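Local coordinates for protein inositol 2-dehydrogenase (Sinorhizobium meliloti, PDB 4HKT) that catalyses the NAD+-dependent oxidation of myo-inositol to scyllo-inosose (2-keto-myo-inositol), the first step of inositol breakdown, at residues L9-I14 with V33-P38; R53-I58 with E81-A86. All blocks are in the same frame, centred on the assembly; numbering follows the deposited sequence.

Interaction 1 (L9-I14 with V33-P38); sequences LGAGRI and VADAFP
Ala11 N reaches Asp35 OD1 at 2.8 Å, and this single bond ties the turn after the first strand to the acidic residue at the end of the second. The N-H does not lie in the carboxylate plane: it meets OD1 from above, 41° out of it. Asp35 swings CG anti to its own nitrogen (chi1 -165°), which carries the carboxylate over to the turn and brings OD1 to within 3.5 Å of Gly10 CA. The methyl of Ala11 lies alongside the acid, its CB 3.7 Å from Asp35 OD1. One residue back, Gly10 N donates to Ala34 O over 2.8 Å at a nearly straight 162°, continuing the parallel pairing of Leu9 with Ala34. On one face of the sheet Leu9 CD2 packs on Ala34 CB at 4.1 Å; Ala11 CB and Val33 CG1 are only loosely apposed, and both side chains also touch Ile44 of helix 38-48.

Behind these contacts, the other carboxylate oxygen, Asp35 OD2, accepts from Phe37 N at 2.9 Å, an Asx turn that leads into helix 38-48. In the turn itself, Gly10 has a positive phi at which any CB would press on the carbonyl oxygen of Leu9, and Gly12 is the N-cap of helix 13-24. Both belong to a sequence matching the GxGxxG signature, consistent with the dinucleotide-binding turn of a Rossmann beta-alpha-beta unit made of strand 4-9, helix 13-24 and strand 28-34. Asp35 stands where NAD-dependent relatives commonly carry an acid for the adenosine ribose hydroxyls, and probably serves likewise. With a backbone N-H on each oxygen, its carboxylate is restrained from turning about CB-CG, so the group is likely to be oriented before any cofactor arrives.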
# COMPACT_ATOMS: atom_id res chain seq x y z
N LEU B 9 11.01 4.30 39.60
CA LEU B 9 11.42 5.63 40.02
C LEU B 9 11.05 6.59 38.92
O LEU B 9 11.59 6.52 37.81
CB LEU B 9 12.92 5.71 40.26
CG LEU B 9 13.54 4.56 41.05
CD1 LEU B 9 15.01 4.87 41.29
CD2 LEU B 9 12.83 4.33 42.36
N GLY B 10 10.12 7.48 39.23
CA GLY B 10 9.58 8.43 38.27
C GLY B 10 8.20 8.01 37.80
O GLY B 10 8.00 6.89 37.33
N ALA B 11 7.25 8.94 37.88
CA ALA B 11 5.84 8.65 37.59
C ALA B 11 5.24 9.52 36.48
O ALA B 11 4.02 9.64 36.38
CB ALA B 11 5.01 8.77 38.87
N GLY B 12 6.08 10.12 35.64
CA GLY B 12 5.60 10.89 34.48
C GLY B 12 5.14 9.99 33.35
O GLY B 12 4.85 8.81 33.57
N ARG B 13 5.05 10.55 32.14
CA ARG B 13 4.57 9.81 30.97
C ARG B 13 5.36 8.52 30.77
O ARG B 13 4.79 7.44 30.61
CB ARG B 13 4.67 10.64 29.67
CG ARG B 13 3.55 11.64 29.47
CD ARG B 13 3.39 12.03 28.01
NE ARG B 13 4.59 12.63 27.44
CZ ARG B 13 4.62 13.32 26.29
NH1 ARG B 13 3.52 13.50 25.56
NH2 ARG B 13 5.77 13.84 25.87
N ILE B 14 6.68 8.64 30.81
CA ILE B 14 7.53 7.51 30.50
C ILE B 14 7.37 6.49 31.63
O ILE B 14 7.25 5.31 31.38
CB ILE B 14 9.01 7.92 30.26
CG1 ILE B 14 9.15 8.90 29.07
CG2 ILE B 14 9.82 6.67 29.92
CD1 ILE B 14 8.66 10.33 29.29
N VAL B 33 6.48 2.46 43.85
CA VAL B 33 6.71 3.63 43.01
C VAL B 33 7.26 4.76 43.86
O VAL B 33 6.87 4.92 45.01
CB VAL B 33 5.42 4.14 42.37
CG1 VAL B 33 5.71 5.34 41.46
CG2 VAL B 33 4.76 3.03 41.59
N ALA B 34 8.13 5.57 43.26
CA ALA B 34 8.62 6.80 43.85
C ALA B 34 8.61 7.94 42.81
O ALA B 34 8.69 7.70 41.59
CB ALA B 34 10.02 6.59 44.41
N ASP B 35 8.49 9.17 43.30
CA ASP B 35 8.47 10.37 42.47
C ASP B 35 8.63 11.57 43.39
O ASP B 35 8.34 11.48 44.58
CB ASP B 35 7.15 10.48 41.68
CG ASP B 35 7.22 11.49 40.54
OD1 ASP B 35 7.79 11.17 39.47
OD2 ASP B 35 6.68 12.60 40.72
N ALA B 36 9.13 12.69 42.88
CA ALA B 36 9.26 13.90 43.69
C ALA B 36 7.89 14.54 43.97
O ALA B 36 7.73 15.27 44.94
CB ALA B 36 10.19 14.89 43.03
N PHE B 37 6.91 14.28 43.09
CA PHE B 37 5.55 14.76 43.29
C PHE B 37 4.66 13.60 43.75
O PHE B 37 4.25 12.78 42.93
CB PHE B 37 5.03 15.41 42.00
CG PHE B 37 3.64 15.99 42.12
CD1 PHE B 37 3.27 16.77 43.22
CD2 PHE B 37 2.69 15.77 41.11
CE1 PHE B 37 1.99 17.29 43.33
CE2 PHE B 37 1.41 16.30 41.21
CZ PHE B 37 1.06 17.06 42.32
N PRO B 38 4.37 13.51 45.07
CA PRO B 38 3.61 12.40 45.66
C PRO B 38 2.27 12.05 45.01
O PRO B 38 1.90 10.87 45.00
CB PRO B 38 3.40 12.85 47.10
CG PRO B 38 4.61 13.65 47.39
CD PRO B 38 4.86 14.42 46.13

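Interaction 2 (R53-I58 with E81-A86); sequences RTIDAI and ERFARA. With EDO (1,2-ethanediol), chain T; EDO (1,2-ethanediol), chain U.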
# COMPACT_ATOMS: atom_id res chain seq x y z
N ARG B 53 6.84 4.48 47.90
CA ARG B 53 8.02 4.59 48.77
C ARG B 53 8.92 5.74 48.33
O ARG B 53 8.70 6.37 47.29
CB ARG B 53 8.82 3.30 48.81
CG ARG B 53 8.06 2.09 49.30
CD ARG B 53 8.93 0.86 49.37
NE ARG B 53 8.13 -0.36 49.52
CZ ARG B 53 8.61 -1.61 49.52
NH1 ARG B 53 9.91 -1.84 49.36
NH2 ARG B 53 7.79 -2.64 49.66
N THR B 54 9.94 6.02 49.14
CA THR B 54 10.97 6.96 48.75
C THR B 54 12.01 6.18 47.96
O THR B 54 11.98 4.95 47.94
CB THR B 54 11.64 7.61 49.97
OG1 THR B 54 12.36 6.62 50.71
CG2 THR B 54 10.60 8.29 50.88
N ILE B 55 12.93 6.91 47.33
CA ILE B 55 14.05 6.30 46.60
C ILE B 55 15.00 5.62 47.58
O ILE B 55 15.40 4.47 47.38
CB ILE B 55 14.78 7.34 45.72
CG1 ILE B 55 13.82 7.77 44.59
CG2 ILE B 55 16.09 6.76 45.19
CD1 ILE B 55 14.25 9.00 43.81
N ASP B 56 15.34 6.31 48.68
CA ASP B 56 16.14 5.70 49.75
C ASP B 56 15.57 4.35 50.20
O ASP B 56 16.30 3.40 50.48
CB ASP B 56 16.24 6.65 50.98
CG ASP B 56 17.23 7.82 50.77
OD1 ASP B 56 17.96 7.86 49.75
OD2 ASP B 56 17.28 8.71 51.66
N ALA B 57 14.26 4.27 50.30
CA ALA B 57 13.60 3.06 50.79
C ALA B 57 13.74 1.95 49.74
O ALA B 57 14.11 0.83 50.05
CB ALA B 57 12.14 3.34 51.09
N ILE B 58 13.46 2.30 48.50
CA ILE B 58 13.63 1.34 47.40
C ILE B 58 15.08 0.87 47.33
O ILE B 58 15.33 -0.33 47.21
CB ILE B 58 13.08 1.90 46.07
CG1 ILE B 58 11.56 2.03 46.16
CG2 ILE B 58 13.46 1.00 44.90
CD1 ILE B 58 10.94 3.02 45.17
N GLU B 81 24.52 4.31 39.65
CA GLU B 81 25.62 3.93 40.55
C GLU B 81 25.10 3.44 41.92
O GLU B 81 25.60 2.44 42.46
CB GLU B 81 26.59 5.11 40.74
CG GLU B 81 27.41 5.41 39.52
CD GLU B 81 28.28 6.65 39.65
OE1 GLU B 81 27.98 7.52 40.51
OE2 GLU B 81 29.24 6.79 38.85
N ARG B 82 24.12 4.14 42.48
CA ARG B 82 23.54 3.77 43.76
C ARG B 82 22.87 2.37 43.71
O ARG B 82 23.07 1.52 44.60
CB ARG B 82 22.50 4.79 44.18
CG ARG B 82 23.04 6.10 44.76
CD ARG B 82 21.92 7.12 44.87
NE ARG B 82 21.02 6.75 45.95
CZ ARG B 82 19.96 7.44 46.35
NH1 ARG B 82 19.61 8.57 45.77
NH2 ARG B 82 19.24 6.96 47.37
N PHE B 83 22.09 2.12 42.66
CA PHE B 83 21.38 0.85 42.62
C PHE B 83 22.30 -0.29 42.25
O PHE B 83 22.09 -1.44 42.71
CB PHE B 83 20.08 0.96 41.80
CG PHE B 83 18.99 1.64 42.54
CD1 PHE B 83 18.09 0.89 43.30
CD2 PHE B 83 18.88 3.01 42.57
CE1 PHE B 83 17.09 1.52 44.03
CE2 PHE B 83 17.87 3.64 43.28
CZ PHE B 83 16.97 2.88 44.02
N ALA B 84 23.35 0.01 41.48
CA ALA B 84 24.39 -0.94 41.19
C ALA B 84 25.06 -1.39 42.49
O ALA B 84 25.21 -2.61 42.76
CB ALA B 84 25.45 -0.35 40.28
N ARG B 85 25.49 -0.41 43.28
CA ARG B 85 26.10 -0.72 44.58
C ARG B 85 25.15 -1.42 45.54
O ARG B 85 25.59 -2.23 46.35
CB ARG B 85 26.65 0.53 45.22
CG ARG B 85 27.94 0.95 44.57
CD ARG B 85 28.37 2.31 45.07
NE ARG B 85 29.69 2.60 44.61
CZ ARG B 85 30.04 3.67 43.92
NH1 ARG B 85 29.16 4.61 43.62
NH2 ARG B 85 31.29 3.78 43.52
N ALA B 86 23.86 -1.14 45.44
CA ALA B 86 22.88 -1.82 46.28
C ALA B 86 22.49 -3.23 45.80
O ALA B 86 21.69 -3.90 46.46
CB ALA B 86 21.64 -0.98 46.43
C1 EDO T . 26.38 4.41 45.70
O1 EDO T . 26.65 5.46 44.78
C2 EDO T . 25.40 4.86 46.75
O2 EDO T . 25.81 4.30 47.96
C1 EDO U . 25.53 8.64 44.18
O1 EDO U . 25.59 8.03 45.48
C2 EDO U . 26.23 7.78 43.14
O2 EDO U . 27.66 7.70 43.31
O HOH W 1 17.47 9.80 47.47
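Arg82 sends its guanidinium across to Asp56, where NH2 and OD1 form a salt bridge of 2.8 Å. As a hydrogen bond this is weak, bent to 125° at the hydrogen, and the carboxylate and guanidinium planes stand 63° apart. A water bridges the same pair: lying in the guanidinium plane, it accepts from Arg82 NH1 at 3.0 Å and donates to Asp56 OD1. The arginine chain bends at chi3 (72°), and the side chains of Arg82 and Ile55 cross at about a right angle, with Arg82 NH2 3.8 Å from Ile55 CG2. The stronger polar partner of this arginine is Glu59, salt-bridged to NH2 as well, so two acids of helix 55-60 share one cation. Cut back to an alanine here, the side chain would lose its guanidinium, which would probably leave Asp56 and Glu59 without the positive mate they share and Ile55 CG2 without its neighbour.

These two helices, 55-60 and 76-85, lie side by side on one face of the parallel Rossmann sheet, and both lay a side chain on Val67 of strand 66-69. On helix 55-60 the first turn is capped by Thr54, whose OG1 accepts from Ala57 N.

Phe83, next in sequence, supplies the apolar half of the contact. Its ring reaches toward that first turn: CE1 meets Ile58 CG2 at 3.8 Å, while CE2 lies 4.1 Å from Ile55 CG2. Both isoleucines hold CG2 anti to their backbone nitrogens, which turns these methyls to the ring. The tip of the ring, Phe83 CZ, sits 4.0 Å from Ile55 O.

Interaction 1 closes along the chain before interaction 2 opens, and both belong to the NAD-binding Rossmann domain, their centres about 14 Å apart. They meet directly. Arg53 N probably bonds to Val33 O at 2.9 Å, edging strand 28-34 with the short strand 51-52 just ahead of helix 55-60. Leu9 then bridges the two layers, its CD2 touching Ile58 CD1 and its CD1 touching Phe83 CE2. Interaction 1 thus lies at the ends of the first two strands, by the turn that probably receives NAD, whereas interaction 2 joins two helices covering one face of the same sheet, so the probable cofactor turn and this helix layer are joined through the packing of Leu9.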